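Methionine gamma-lyase (Trichomonas vaginalis, PDB 1E5F) belongs to the Cys/Met metabolism family of PLP-dependent enzymes and carries pyridoxal-5'-phosphate in a pocket completed by a second subunit. Local coordinates at residues M87-A92 / G220-K225; C109-T114 / M352-V357; L180-N185 / V200-H205. All blocks are in the same frame, centred on the assembly; numbering follows the deposited sequence.

Interaction 1 of 3, residues M87-A92 / G220-K225; sequences MGAIAA and GLICGK. With PLP (pyridoxal-5'-phosphate), chain C.
A89 turns its methyl group from helix 86-97 onto strand 220-224, where it meets I222: A89 CB lies 3.5 Å from I222 CG1, closer than carbons usually pack. The strand side chain has CG1 beside its own backbone N (chi1 -59°) and an extended chi2, which carries CD1 up to the helix backbone, 3.3 Å from A89 O. That carbonyl oxygen accepts a hydrogen bond from T93 OG1, so the aliphatic tip rests beside a polar atom already served within the helix. One turn on, A92 CB touches the same tip at 4.3 Å from I222 CD1. At the start of the strand, G220 meets the same A89 methyl: lacking a side chain, it lets A89 CB come within 4.2 Å of G220 CA. The small residues A89 and G220 are consistent with segment axes only 6.6 Å apart, at 37° to each other. The helix also starts at the cofactor: M87 N donates to PLP O3P over 2.8 Å, nearly straight at 164°, and the helix dipole probably helps to hold the phosphate. Strand 220-224 lies between strands 79-83 and 202-206 in the sheet, while I232 of helix 226-241 packs on both A92 and I222.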
ATOM      1  N   MET A  87      11.745  11.773 -15.607  1.00 21.22           N
ATOM      2  CA  MET A  87      11.494  12.435 -16.880  1.00 23.51           C
ATOM      3  C   MET A  87      10.377  13.462 -16.791  1.00 23.60           C
ATOM      4  O   MET A  87      10.300  14.514 -17.421  1.00 19.77           O
ATOM      5  CB  MET A  87      11.212  11.324 -17.942  1.00 23.47           C
ATOM      6  CG  MET A  87      12.462  10.463 -18.342  1.00 25.89           C
ATOM      7  SD  MET A  87      13.963  11.591 -18.533  1.00 29.21           S
ATOM      8  CE  MET A  87      13.323  12.573 -19.914  1.00 27.11           C
ATOM      9  N   GLY A  88       9.318  13.071 -15.969  1.00 23.90           N
ATOM     10  CA  GLY A  88       8.157  13.977 -15.836  1.00 21.70           C
ATOM     11  C   GLY A  88       8.535  15.287 -15.170  1.00 22.16           C
ATOM     12  O   GLY A  88       7.956  16.320 -15.485  1.00 20.95           O
ATOM     13  N   ALA A  89       9.445  15.255 -14.191  1.00 17.46           N
ATOM     14  CA  ALA A  89       9.902  16.511 -13.607  1.00 19.40           C
ATOM     15  C   ALA A  89      10.646  17.409 -14.641  1.00 20.39           C
ATOM     16  O   ALA A  89      10.360  18.592 -14.759  1.00 18.37           O
ATOM     17  CB  ALA A  89      10.866  16.205 -12.522  1.00 16.16           C
ATOM     18  N   ILE A  90      11.536  16.786 -15.424  1.00 20.37           N
ATOM     19  CA  ILE A  90      12.250  17.503 -16.446  1.00 22.28           C
ATOM     20  C   ILE A  90      11.273  18.056 -17.530  1.00 24.91           C
ATOM     21  O   ILE A  90      11.421  19.221 -17.945  1.00 24.39           O
ATOM     22  CB  ILE A  90      13.298  16.604 -17.110  1.00 19.28           C
ATOM     23  CG1 ILE A  90      14.362  16.206 -16.021  1.00 22.04           C
ATOM     24  CG2 ILE A  90      13.992  17.473 -18.197  1.00 17.56           C
ATOM     25  CD1 ILE A  90      15.153  14.966 -16.303  1.00 20.56           C
ATOM     26  N   ALA A  91      10.391  17.205 -18.041  1.00 20.90           N
ATOM     27  CA  ALA A  91       9.518  17.587 -19.093  1.00 21.18           C
ATOM     28  C   ALA A  91       8.550  18.635 -18.622  1.00 23.63           C
ATOM     29  O   ALA A  91       8.334  19.630 -19.332  1.00 22.85           O
ATOM     30  CB  ALA A  91       8.748  16.343 -19.596  1.00 18.35           C
ATOM     31  N   ALA A  92       8.067  18.496 -17.365  1.00 20.20           N
ATOM     32  CA  ALA A  92       7.009  19.466 -17.008  1.00 23.10           C
ATOM     33  C   ALA A  92       7.659  20.824 -16.837  1.00 22.72           C
ATOM     34  O   ALA A  92       7.044  21.875 -16.970  1.00 21.78           O
ATOM     35  CB  ALA A  92       6.348  19.133 -15.657  1.00 19.92           C
ATOM     36  N   GLY A 220       9.612  11.834  -9.629  1.00 18.87           N
ATOM     37  CA  GLY A 220      10.499  13.002  -9.894  1.00 19.40           C
ATOM     38  C   GLY A 220      10.219  14.147  -8.905  1.00 20.47           C
ATOM     39  O   GLY A 220       9.154  14.171  -8.299  1.00 20.09           O
ATOM     40  N   LEU A 221      11.198  15.086  -8.832  1.00 21.08           N
ATOM     41  CA  LEU A 221      11.021  16.352  -8.106  1.00 20.66           C
ATOM     42  C   LEU A 221      11.675  17.547  -8.784  1.00 22.58           C
ATOM     43  O   LEU A 221      12.652  17.517  -9.514  1.00 18.53           O
ATOM     44  CB  LEU A 221      11.703  16.251  -6.749  1.00 15.97           C
ATOM     45  CG  LEU A 221      11.193  15.141  -5.773  1.00 18.04           C
ATOM     46  CD1 LEU A 221      12.379  14.715  -4.844  1.00 16.16           C
ATOM     47  CD2 LEU A 221       9.956  15.545  -4.976  1.00 13.04           C
ATOM     48  N   ILE A 222      10.900  18.679  -8.669  1.00 22.56           N
ATOM     49  CA  ILE A 222      11.221  19.894  -9.176  1.00 16.56           C
ATOM     50  C   ILE A 222      11.351  20.929  -8.089  1.00 20.25           C
ATOM     51  O   ILE A 222      10.459  20.893  -7.215  1.00 19.41           O
ATOM     52  CB  ILE A 222      10.125  20.338 -10.167  1.00 22.13           C
ATOM     53  CG1 ILE A 222       9.979  19.317 -11.300  1.00 17.18           C
ATOM     54  CG2 ILE A 222      10.555  21.759 -10.658  1.00 18.24           C
ATOM     55  CD1 ILE A 222       8.648  19.668 -12.089  1.00 15.24           C
ATOM     56  N   CYS A 223      12.492  21.659  -8.004  1.00 16.03           N
ATOM     57  CA  CYS A 223      12.688  22.530  -6.831  1.00 17.16           C
ATOM     58  C   CYS A 223      13.049  23.971  -7.341  1.00 20.54           C
ATOM     59  O   CYS A 223      13.903  24.043  -8.258  1.00 19.48           O
ATOM     60  CB  CYS A 223      13.862  22.073  -6.016  1.00 18.23           C
ATOM     61  SG  CYS A 223      13.661  20.392  -5.392  1.00 23.12           S
ATOM     62  N   GLY A 224      12.506  25.033  -6.803  1.00 20.74           N
ATOM     63  CA  GLY A 224      12.824  26.360  -7.397  1.00 23.12           C
ATOM     64  C   GLY A 224      11.843  27.369  -6.735  1.00 24.82           C
ATOM     65  O   GLY A 224      11.292  27.090  -5.692  1.00 24.81           O
ATOM     66  N   LYS A 225      11.711  28.539  -7.275  1.00 25.73           N
ATOM     67  CA  LYS A 225      10.864  29.652  -6.841  1.00 25.19           C
ATOM     68  C   LYS A 225       9.412  29.301  -6.832  1.00 22.85           C
ATOM     69  O   LYS A 225       8.924  28.722  -7.775  1.00 23.76           O
ATOM     70  CB  LYS A 225      11.064  30.859  -7.811  1.00 27.43           C
ATOM     71  CG  LYS A 225      12.523  31.343  -7.955  1.00 26.69           C
ATOM     72  CD  LYS A 225      12.846  31.913  -6.506  1.00 31.84           C
ATOM     73  CE  LYS A 225      14.102  32.789  -6.602  1.00 38.33           C
ATOM     74  NZ  LYS A 225      14.970  32.728  -5.375  1.00 47.03           N
TER
HETATM   75  N1  PLP C 405      17.787  12.296 -14.247  1.00 34.02           N
HETATM   76  C2  PLP C 405      18.925  11.558 -14.255  1.00 33.20           C
HETATM   77  C2A PLP C 405      20.321  11.939 -13.888  1.00 28.03           C
HETATM   78  C3  PLP C 405      18.601  10.178 -14.164  1.00 31.27           C
HETATM   79  O3  PLP C 405      19.671   9.351 -14.032  1.00 37.06           O
HETATM   80  C4  PLP C 405      17.357   9.649 -14.449  1.00 31.21           C
HETATM   81  C4A PLP C 405      17.432   8.078 -14.648  1.00 30.92           C
HETATM   82  C5  PLP C 405      16.415  10.493 -14.917  1.00 29.99           C
HETATM   83  C6  PLP C 405      16.654  11.866 -14.859  1.00 32.39           C
HETATM   84  C5A PLP C 405      15.019  10.060 -15.229  1.00 29.67           C
HETATM   85  O4P PLP C 405      14.308   9.705 -13.952  1.00 28.91           O
HETATM   86  P   PLP C 405      13.126   8.649 -14.033  1.00 25.39           P
HETATM   87  O1P PLP C 405      13.830   7.403 -14.419  1.00 25.05           O
HETATM   88  O2P PLP C 405      12.652   8.657 -12.646  1.00 24.10           O
HETATM   89  O3P PLP C 405      12.082   9.061 -15.086  1.00 24.62           O

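Interaction 2 of 3, residues C109-T114 / M352-V357; sequences CLYGCT and MTHAVV. With PLP (pyridoxal-5'-phosphate), chain C.
The imidazole of H354 lies with one face over the start of helix 112-124, G112 CA sitting 4.1 Å from the ring centroid in a CH-pi contact, 28° off the normal. This is a helix N-terminus met by a loop of two overlapping type I turns, M352 to A355 and H354 to V357, beside the cofactor of a fold type I PLP enzyme. At the ring's edge H354 NE2 donates to L110 O over 2.7 Å. The oxygen is close to the imidazole plane, yet the donor is tilted 21° from the carbonyl plane and the N-H points somewhat past its target, at 141°, consistent with a second, weak hydrogen bond from NE2 to N158 O. On the other ring nitrogen, ND1 shares a hydrogen bond of 2.7 Å with T353 OG1, itself hydrogen-bonded to Q347 NE2, so polar partners at two corners fix the ring's rotation. V356 CG1 and V357 CG2 close over the G112 backbone, the latter 4.0 Å from G112 CA. Y111, the N-cap residue, holds CG anti to its backbone N and lays the ring over the cofactor. Its far face is covered by C113 N, 3.9 Å above the ring centre. T353 CB approaches the phenol edge, 4.3 Å from Y111 CE1, while Y111 CE2 lies 3.3 Å from PLP C4A.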
ATOM      1  N   CYS A 109      26.544  15.793 -22.170  1.00 28.48           N
ATOM      2  CA  CYS A 109      26.551  14.505 -21.501  1.00 30.19           C
ATOM      3  C   CYS A 109      25.406  14.505 -20.490  1.00 30.77           C
ATOM      4  O   CYS A 109      25.606  15.035 -19.340  1.00 31.30           O
ATOM      5  CB  CYS A 109      27.888  14.190 -20.864  1.00 30.95           C
ATOM      6  SG  CYS A 109      27.969  12.540 -20.098  0.80 29.76           S
ATOM      7  N   LEU A 110      24.355  13.824 -20.743  1.00 29.94           N
ATOM      8  CA  LEU A 110      23.085  13.730 -20.053  1.00 30.64           C
ATOM      9  C   LEU A 110      22.701  12.240 -19.960  1.00 31.94           C
ATOM     10  O   LEU A 110      23.081  11.306 -20.704  1.00 29.89           O
ATOM     11  CB  LEU A 110      22.069  14.339 -21.029  1.00 30.06           C
ATOM     12  CG  LEU A 110      21.441  15.697 -20.881  1.00 31.65           C
ATOM     13  CD1 LEU A 110      22.362  16.619 -20.023  1.00 27.39           C
ATOM     14  CD2 LEU A 110      21.194  16.412 -22.179  1.00 30.05           C
ATOM     15  N   TYR A 111      21.844  12.047 -18.993  1.00 31.78           N
ATOM     16  CA  TYR A 111      21.028  10.809 -19.061  1.00 35.96           C
ATOM     17  C   TYR A 111      20.566  10.579 -20.519  1.00 33.19           C
ATOM     18  O   TYR A 111      19.960  11.379 -21.205  1.00 31.71           O
ATOM     19  CB  TYR A 111      19.921  10.943 -18.038  1.00 33.94           C
ATOM     20  CG  TYR A 111      19.077   9.706 -17.988  1.00 41.06           C
ATOM     21  CD1 TYR A 111      19.591   8.429 -18.050  1.00 43.00           C
ATOM     22  CD2 TYR A 111      17.690   9.832 -17.916  1.00 41.77           C
ATOM     23  CE1 TYR A 111      18.789   7.305 -18.007  1.00 45.31           C
ATOM     24  CE2 TYR A 111      16.880   8.705 -17.833  1.00 43.62           C
ATOM     25  CZ  TYR A 111      17.397   7.449 -17.887  1.00 45.68           C
ATOM     26  OH  TYR A 111      16.591   6.346 -17.827  1.00 43.90           O
ATOM     27  N   GLY A 112      20.564   9.329 -20.924  1.00 32.02           N
ATOM     28  CA  GLY A 112      20.055   9.001 -22.258  1.00 33.52           C
ATOM     29  C   GLY A 112      18.696   9.581 -22.607  1.00 33.97           C
ATOM     30  O   GLY A 112      18.598  10.286 -23.605  1.00 32.84           O
ATOM     31  N   CYS A 113      17.664   9.310 -21.813  1.00 30.85           N
ATOM     32  CA  CYS A 113      16.317   9.745 -21.989  1.00 29.05           C
ATOM     33  C   CYS A 113      16.145  11.242 -21.985  1.00 27.36           C
ATOM     34  O   CYS A 113      15.355  11.827 -22.762  1.00 27.49           O
ATOM     35  CB  CYS A 113      15.391   8.998 -20.938  1.00 31.14           C
ATOM     36  SG  CYS A 113      15.537   7.179 -21.230  1.00 36.48           S
ATOM     37  N   THR A 114      16.867  11.989 -21.211  1.00 22.10           N
ATOM     38  CA  THR A 114      16.733  13.426 -21.333  1.00 26.48           C
ATOM     39  C   THR A 114      17.262  13.981 -22.659  1.00 24.62           C
ATOM     40  O   THR A 114      16.740  14.890 -23.358  1.00 26.14           O
ATOM     41  CB  THR A 114      17.601  13.980 -20.201  1.00 25.69           C
ATOM     42  OG1 THR A 114      17.265  13.343 -18.995  1.00 23.87           O
ATOM     43  CG2 THR A 114      17.403  15.467 -20.207  1.00 24.61           C
ATOM     44  N   MET A 352      22.866  -0.102 -22.792  1.00 42.16           N
ATOM     45  CA  MET A 352      21.752  -0.122 -21.832  1.00 38.99           C
ATOM     46  C   MET A 352      21.213   1.260 -21.577  1.00 40.67           C
ATOM     47  O   MET A 352      20.561   1.689 -22.544  1.00 43.09           O
ATOM     48  CB  MET A 352      22.299  -0.841 -20.593  1.00 39.95           C
ATOM     49  CG  MET A 352      22.591  -2.356 -20.829  1.00 36.37           C
ATOM     50  SD  MET A 352      23.024  -2.986 -19.187  1.00 33.27           S
ATOM     51  CE  MET A 352      23.726  -4.530 -19.698  1.00 30.81           C
ATOM     52  N   THR A 353      21.481   2.121 -20.624  1.00 41.05           N
ATOM     53  CA  THR A 353      20.841   3.410 -20.407  1.00 43.44           C
ATOM     54  C   THR A 353      21.057   4.457 -21.488  1.00 46.65           C
ATOM     55  O   THR A 353      20.242   5.354 -21.773  1.00 43.35           O
ATOM     56  CB  THR A 353      21.343   4.049 -19.074  1.00 45.99           C
ATOM     57  OG1 THR A 353      22.811   4.263 -19.233  1.00 44.36           O
ATOM     58  CG2 THR A 353      21.085   3.091 -17.901  1.00 39.86           C
ATOM     59  N   HIS A 354      22.193   4.354 -22.225  1.00 47.26           N
ATOM     60  CA  HIS A 354      22.515   5.299 -23.289  1.00 46.71           C
ATOM     61  C   HIS A 354      22.530   4.699 -24.670  1.00 47.78           C
ATOM     62  O   HIS A 354      22.934   5.386 -25.658  1.00 46.63           O
ATOM     63  CB  HIS A 354      23.856   5.976 -22.988  1.00 44.93           C
ATOM     64  CG  HIS A 354      23.742   6.932 -21.844  1.00 47.40           C
ATOM     65  ND1 HIS A 354      23.685   6.511 -20.524  1.00 45.51           N
ATOM     66  CD2 HIS A 354      23.686   8.304 -21.861  1.00 46.95           C
ATOM     67  CE1 HIS A 354      23.631   7.605 -19.769  1.00 49.36           C
ATOM     68  NE2 HIS A 354      23.655   8.723 -20.545  1.00 49.12           N
ATOM     69  N   ALA A 355      21.983   3.487 -24.822  1.00 46.79           N
ATOM     70  CA  ALA A 355      21.938   2.911 -26.187  1.00 45.48           C
ATOM     71  C   ALA A 355      20.942   3.669 -27.080  1.00 46.82           C
ATOM     72  O   ALA A 355      21.014   3.536 -28.307  1.00 43.08           O
ATOM     73  CB  ALA A 355      21.512   1.479 -26.161  1.00 46.16           C
ATOM     74  N   VAL A 356      20.060   4.476 -26.453  1.00 46.32           N
ATOM     75  CA  VAL A 356      19.079   5.279 -27.174  1.00 48.97           C
ATOM     76  C   VAL A 356      19.806   6.463 -27.853  1.00 49.15           C
ATOM     77  O   VAL A 356      19.230   7.210 -28.673  1.00 49.26           O
ATOM     78  CB  VAL A 356      17.894   5.660 -26.217  1.00 49.97           C
ATOM     79  CG1 VAL A 356      18.246   6.664 -25.114  1.00 47.39           C
ATOM     80  CG2 VAL A 356      16.632   6.292 -26.850  1.00 49.25           C
ATOM     81  N   VAL A 357      21.066   6.753 -27.503  1.00 47.49           N
ATOM     82  CA  VAL A 357      21.817   7.912 -28.049  1.00 47.02           C
ATOM     83  C   VAL A 357      22.671   7.437 -29.206  1.00 43.89           C
ATOM     84  O   VAL A 357      23.335   6.409 -29.072  1.00 42.08           O
ATOM     85  CB  VAL A 357      22.655   8.625 -26.979  1.00 47.49           C
ATOM     86  CG1 VAL A 357      23.412   9.787 -27.615  1.00 48.53           C
ATOM     87  CG2 VAL A 357      21.765   9.131 -25.822  1.00 47.95           C
TER
HETATM   88  N1  PLP C 405      17.787  12.296 -14.247  1.00 34.02           N
HETATM   89  C2  PLP C 405      18.925  11.558 -14.255  1.00 33.20           C
HETATM   90  C2A PLP C 405      20.321  11.939 -13.888  1.00 28.03           C
HETATM   91  C3  PLP C 405      18.601  10.178 -14.164  1.00 31.27           C
HETATM   92  O3  PLP C 405      19.671   9.351 -14.032  1.00 37.06           O
HETATM   93  C4  PLP C 405      17.357   9.649 -14.449  1.00 31.21           C
HETATM   94  C4A PLP C 405      17.432   8.078 -14.648  1.00 30.92           C
HETATM   95  C5  PLP C 405      16.415  10.493 -14.917  1.00 29.99           C
HETATM   96  C6  PLP C 405      16.654  11.866 -14.859  1.00 32.39           C
HETATM   97  C5A PLP C 405      15.019  10.060 -15.229  1.00 29.67           C
HETATM   98  O4P PLP C 405      14.308   9.705 -13.952  1.00 28.91           O
HETATM   99  P   PLP C 405      13.126   8.649 -14.033  1.00 25.39           P
HETATM  100  O1P PLP C 405      13.830   7.403 -14.419  1.00 25.05           O
HETATM  101  O2P PLP C 405      12.652   8.657 -12.646  1.00 24.10           O
HETATM  102  O3P PLP C 405      12.082   9.061 -15.086  1.00 24.62           O

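Interaction 3 of 3, residues L180-N185 / V200-H205; sequences LVIADN and VDVVVH. With PLP (pyridoxal-5'-phosphate), chain C.
I182, A183 and D184 pair in parallel with V202, V203 and V204, through alternating backbone hydrogen bonds: A183 N to V202 O, V204 N to A183 O, and N185 N to V204 O. Where the pairing begins, V181 O takes two donors in its carbonyl plane, D201 N at 2.7 Å and the longer V202 N at 3.2 Å. A side chain joins in here: D201 OD2 accepts from V181 N over 2.7 Å in an almost straight line (175°), using the lone pair turned away from its other oxygen, and H174 NE2 is its second partner. The strands are neighbours in the seven-stranded sheet of the fold type I large domain, whose order 1-7-6-5-4-2-3 includes a reversed strand 220-224; the linker between them holds neither helix nor strand. Apolar contacts divide between the two faces. I182 and V202 lie side by side, I182 CG1 3.8 Å from V202 CB, on the face towards helix 86-97; on the face carrying A183, V200 CG1 from just before the second strand packs on A183 CB at 3.6 Å. N185 CB presses against V203 CG1 at 3.4 Å, and its amide runs alongside the H205 ring, planes 55° apart; N185 ND2 and H205 NE2 are both hydrogen-bonded to E75 OE2. For ligand contact, D184 extends its carboxylate anti to its backbone N, placing OD2 2.6 Å from PLP N1, while OD1 is hydrogen-bonded to T186 OG1.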
ATOM      1  N   LEU A 180      17.206  30.810 -17.696  1.00 27.92           N
ATOM      2  CA  LEU A 180      17.115  29.924 -16.513  1.00 25.46           C
ATOM      3  C   LEU A 180      18.140  28.821 -16.543  1.00 25.13           C
ATOM      4  O   LEU A 180      18.276  28.183 -17.608  1.00 28.24           O
ATOM      5  CB  LEU A 180      15.699  29.228 -16.553  1.00 25.08           C
ATOM      6  CG  LEU A 180      14.598  30.244 -16.164  1.00 27.44           C
ATOM      7  CD1 LEU A 180      13.222  29.587 -16.179  1.00 25.10           C
ATOM      8  CD2 LEU A 180      14.783  30.910 -14.840  1.00 22.77           C
ATOM      9  N   VAL A 181      18.902  28.710 -15.470  1.00 23.19           N
ATOM     10  CA  VAL A 181      19.844  27.596 -15.386  1.00 25.18           C
ATOM     11  C   VAL A 181      19.105  26.499 -14.614  1.00 27.44           C
ATOM     12  O   VAL A 181      18.669  26.715 -13.468  1.00 27.11           O
ATOM     13  CB  VAL A 181      21.129  27.993 -14.699  1.00 24.47           C
ATOM     14  CG1 VAL A 181      22.086  26.867 -14.611  1.00 23.34           C
ATOM     15  CG2 VAL A 181      21.655  29.192 -15.564  1.00 25.71           C
ATOM     16  N   ILE A 182      19.095  25.282 -15.061  1.00 25.02           N
ATOM     17  CA  ILE A 182      18.399  24.095 -14.549  1.00 25.63           C
ATOM     18  C   ILE A 182      19.459  23.076 -14.300  1.00 25.19           C
ATOM     19  O   ILE A 182      20.170  22.730 -15.274  1.00 25.17           O
ATOM     20  CB  ILE A 182      17.306  23.506 -15.510  1.00 23.21           C
ATOM     21  CG1 ILE A 182      16.206  24.615 -15.758  1.00 23.60           C
ATOM     22  CG2 ILE A 182      16.555  22.339 -14.856  1.00 17.26           C
ATOM     23  CD1 ILE A 182      15.125  24.378 -16.739  1.00 26.07           C
ATOM     24  N   ALA A 183      19.564  22.584 -13.105  1.00 25.98           N
ATOM     25  CA  ALA A 183      20.597  21.558 -12.818  1.00 23.82           C
ATOM     26  C   ALA A 183      19.939  20.224 -12.391  1.00 25.36           C
ATOM     27  O   ALA A 183      18.941  20.326 -11.625  1.00 21.50           O
ATOM     28  CB  ALA A 183      21.435  22.151 -11.750  1.00 17.60           C
ATOM     29  N   ASP A 184      20.273  19.152 -13.135  1.00 19.16           N
ATOM     30  CA  ASP A 184      19.679  17.861 -12.595  1.00 19.26           C
ATOM     31  C   ASP A 184      20.562  17.329 -11.490  1.00 22.04           C
ATOM     32  O   ASP A 184      21.734  16.996 -11.678  1.00 24.17           O
ATOM     33  CB  ASP A 184      19.568  16.871 -13.737  1.00 19.81           C
ATOM     34  CG  ASP A 184      18.944  15.528 -13.354  1.00 21.31           C
ATOM     35  OD1 ASP A 184      19.095  15.097 -12.209  1.00 20.73           O
ATOM     36  OD2 ASP A 184      18.611  14.738 -14.293  1.00 26.30           O
ATOM     37  N   ASN A 185      20.155  17.366 -10.206  1.00 22.37           N
ATOM     38  CA  ASN A 185      20.948  17.092  -9.024  1.00 17.29           C
ATOM     39  C   ASN A 185      20.816  15.697  -8.534  1.00 17.10           C
ATOM     40  O   ASN A 185      21.068  15.299  -7.412  1.00 17.95           O
ATOM     41  CB  ASN A 185      20.527  18.139  -7.929  1.00 19.18           C
ATOM     42  CG  ASN A 185      21.491  18.245  -6.738  1.00 20.05           C
ATOM     43  OD1 ASN A 185      22.737  18.097  -6.941  1.00 19.84           O
ATOM     44  ND2 ASN A 185      21.066  18.464  -5.480  1.00 16.21           N
ATOM     45  N   VAL A 200      22.117  28.556  -9.386  1.00 25.63           N
ATOM     46  CA  VAL A 200      21.191  27.746 -10.367  1.00 24.71           C
ATOM     47  C   VAL A 200      19.770  28.184 -10.175  1.00 24.34           C
ATOM     48  O   VAL A 200      19.399  28.415  -9.064  1.00 20.79           O
ATOM     49  CB  VAL A 200      21.443  26.247 -10.142  1.00 24.63           C
ATOM     50  CG1 VAL A 200      20.295  25.341 -10.653  1.00 18.71           C
ATOM     51  CG2 VAL A 200      22.666  25.794 -10.942  1.00 23.46           C
ATOM     52  N   ASP A 201      18.794  28.121 -11.187  1.00 23.49           N
ATOM     53  CA  ASP A 201      17.476  28.678 -10.773  1.00 20.72           C
ATOM     54  C   ASP A 201      16.436  27.577 -10.468  1.00 24.21           C
ATOM     55  O   ASP A 201      15.606  27.671  -9.562  1.00 22.22           O
ATOM     56  CB  ASP A 201      17.005  29.390 -12.079  1.00 20.90           C
ATOM     57  CG  ASP A 201      17.950  30.540 -12.431  1.00 25.49           C
ATOM     58  OD1 ASP A 201      17.925  31.474 -11.614  1.00 21.30           O
ATOM     59  OD2 ASP A 201      18.604  30.583 -13.495  1.00 24.47           O
ATOM     60  N   VAL A 202      16.603  26.359 -11.020  1.00 22.44           N
ATOM     61  CA  VAL A 202      15.669  25.278 -11.039  1.00 21.32           C
ATOM     62  C   VAL A 202      16.511  23.986 -10.870  1.00 25.01           C
ATOM     63  O   VAL A 202      17.447  23.811 -11.593  1.00 21.07           O
ATOM     64  CB  VAL A 202      14.769  25.044 -12.267  1.00 18.70           C
ATOM     65  CG1 VAL A 202      13.666  23.991 -11.921  1.00 20.25           C
ATOM     66  CG2 VAL A 202      14.075  26.310 -12.694  1.00 22.79           C
ATOM     67  N   VAL A 203      16.130  23.189  -9.830  1.00 25.36           N
ATOM     68  CA  VAL A 203      16.821  21.955  -9.557  1.00 23.96           C
ATOM     69  C   VAL A 203      15.833  20.825  -9.726  1.00 21.85           C
ATOM     70  O   VAL A 203      14.783  20.841  -9.081  1.00 19.81           O
ATOM     71  CB  VAL A 203      17.391  21.860  -8.108  1.00 25.79           C
ATOM     72  CG1 VAL A 203      18.069  20.513  -7.853  1.00 20.84           C
ATOM     73  CG2 VAL A 203      18.358  23.002  -7.842  1.00 20.65           C
ATOM     74  N   VAL A 204      16.160  19.831 -10.546  1.00 23.20           N
ATOM     75  CA  VAL A 204      15.309  18.670 -10.770  1.00 19.82           C
ATOM     76  C   VAL A 204      16.014  17.405 -10.270  1.00 24.71           C
ATOM     77  O   VAL A 204      17.253  17.324 -10.145  1.00 23.76           O
ATOM     78  CB  VAL A 204      14.893  18.526 -12.217  1.00 22.25           C
ATOM     79  CG1 VAL A 204      14.039  19.661 -12.865  1.00 18.38           C
ATOM     80  CG2 VAL A 204      16.148  18.330 -13.087  1.00 20.44           C
ATOM     81  N   HIS A 205      15.176  16.362  -9.931  1.00 21.50           N
ATOM     82  CA  HIS A 205      15.673  15.082  -9.470  1.00 22.16           C
ATOM     83  C   HIS A 205      14.816  13.948 -10.018  1.00 20.02           C
ATOM     84  O   HIS A 205      13.631  14.045 -10.130  1.00 17.63           O
ATOM     85  CB  HIS A 205      15.547  14.741  -7.941  1.00 20.61           C
ATOM     86  CG  HIS A 205      16.410  15.628  -7.082  1.00 21.37           C
ATOM     87  ND1 HIS A 205      17.665  15.221  -6.686  1.00 23.07           N
ATOM     88  CD2 HIS A 205      16.223  16.859  -6.560  1.00 19.79           C
ATOM     89  CE1 HIS A 205      18.215  16.227  -5.964  1.00 20.73           C
ATOM     90  NE2 HIS A 205      17.292  17.205  -5.848  1.00 18.32           N
TER
HETATM   91  N1  PLP C 405      17.787  12.296 -14.247  1.00 34.02           N
HETATM   92  C2  PLP C 405      18.925  11.558 -14.255  1.00 33.20           C
HETATM   93  C2A PLP C 405      20.321  11.939 -13.888  1.00 28.03           C
HETATM   94  C3  PLP C 405      18.601  10.178 -14.164  1.00 31.27           C
HETATM   95  O3  PLP C 405      19.671   9.351 -14.032  1.00 37.06           O
HETATM   96  C4  PLP C 405      17.357   9.649 -14.449  1.00 31.21           C
HETATM   97  C4A PLP C 405      17.432   8.078 -14.648  1.00 30.92           C
HETATM   98  C5  PLP C 405      16.415  10.493 -14.917  1.00 29.99           C
HETATM   99  C6  PLP C 405      16.654  11.866 -14.859  1.00 32.39           C
HETATM  100  C5A PLP C 405      15.019  10.060 -15.229  1.00 29.67           C
HETATM  101  O4P PLP C 405      14.308   9.705 -13.952  1.00 28.91           O
HETATM  102  P   PLP C 405      13.126   8.649 -14.033  1.00 25.39           P
HETATM  103  O1P PLP C 405      13.830   7.403 -14.419  1.00 25.05           O
HETATM  104  O2P PLP C 405      12.652   8.657 -12.646  1.00 24.10           O
HETATM  105  O3P PLP C 405      12.082   9.061 -15.086  1.00 24.62           O

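The three contacts meet at one cofactor, each gripping it differently: interaction 1 binds the phosphate and touches the ring at C6, interaction 2 covers the ring face and C4A, interaction 3 reaches the pyridine nitrogen. Interactions 1 and 3, with centres about 9 Å apart, share a sheet, for strands 220-224 and 202-206 are neighbours, probably hydrogen-bonded from C223 N to V203 O (2.7 Å) and from H205 N to L221 O (2.8 Å). Interaction 2 stands off, its centre about 18 Å from that of interaction 1, yet M87 CE packs 3.6 Å from C113 O. Interactions 2 and 3 do not touch; their nearest atoms are about 5 Å apart. Y56 and R58 of the second subunit, with G86, S206 and T208, also hydrogen-bond the cofactor.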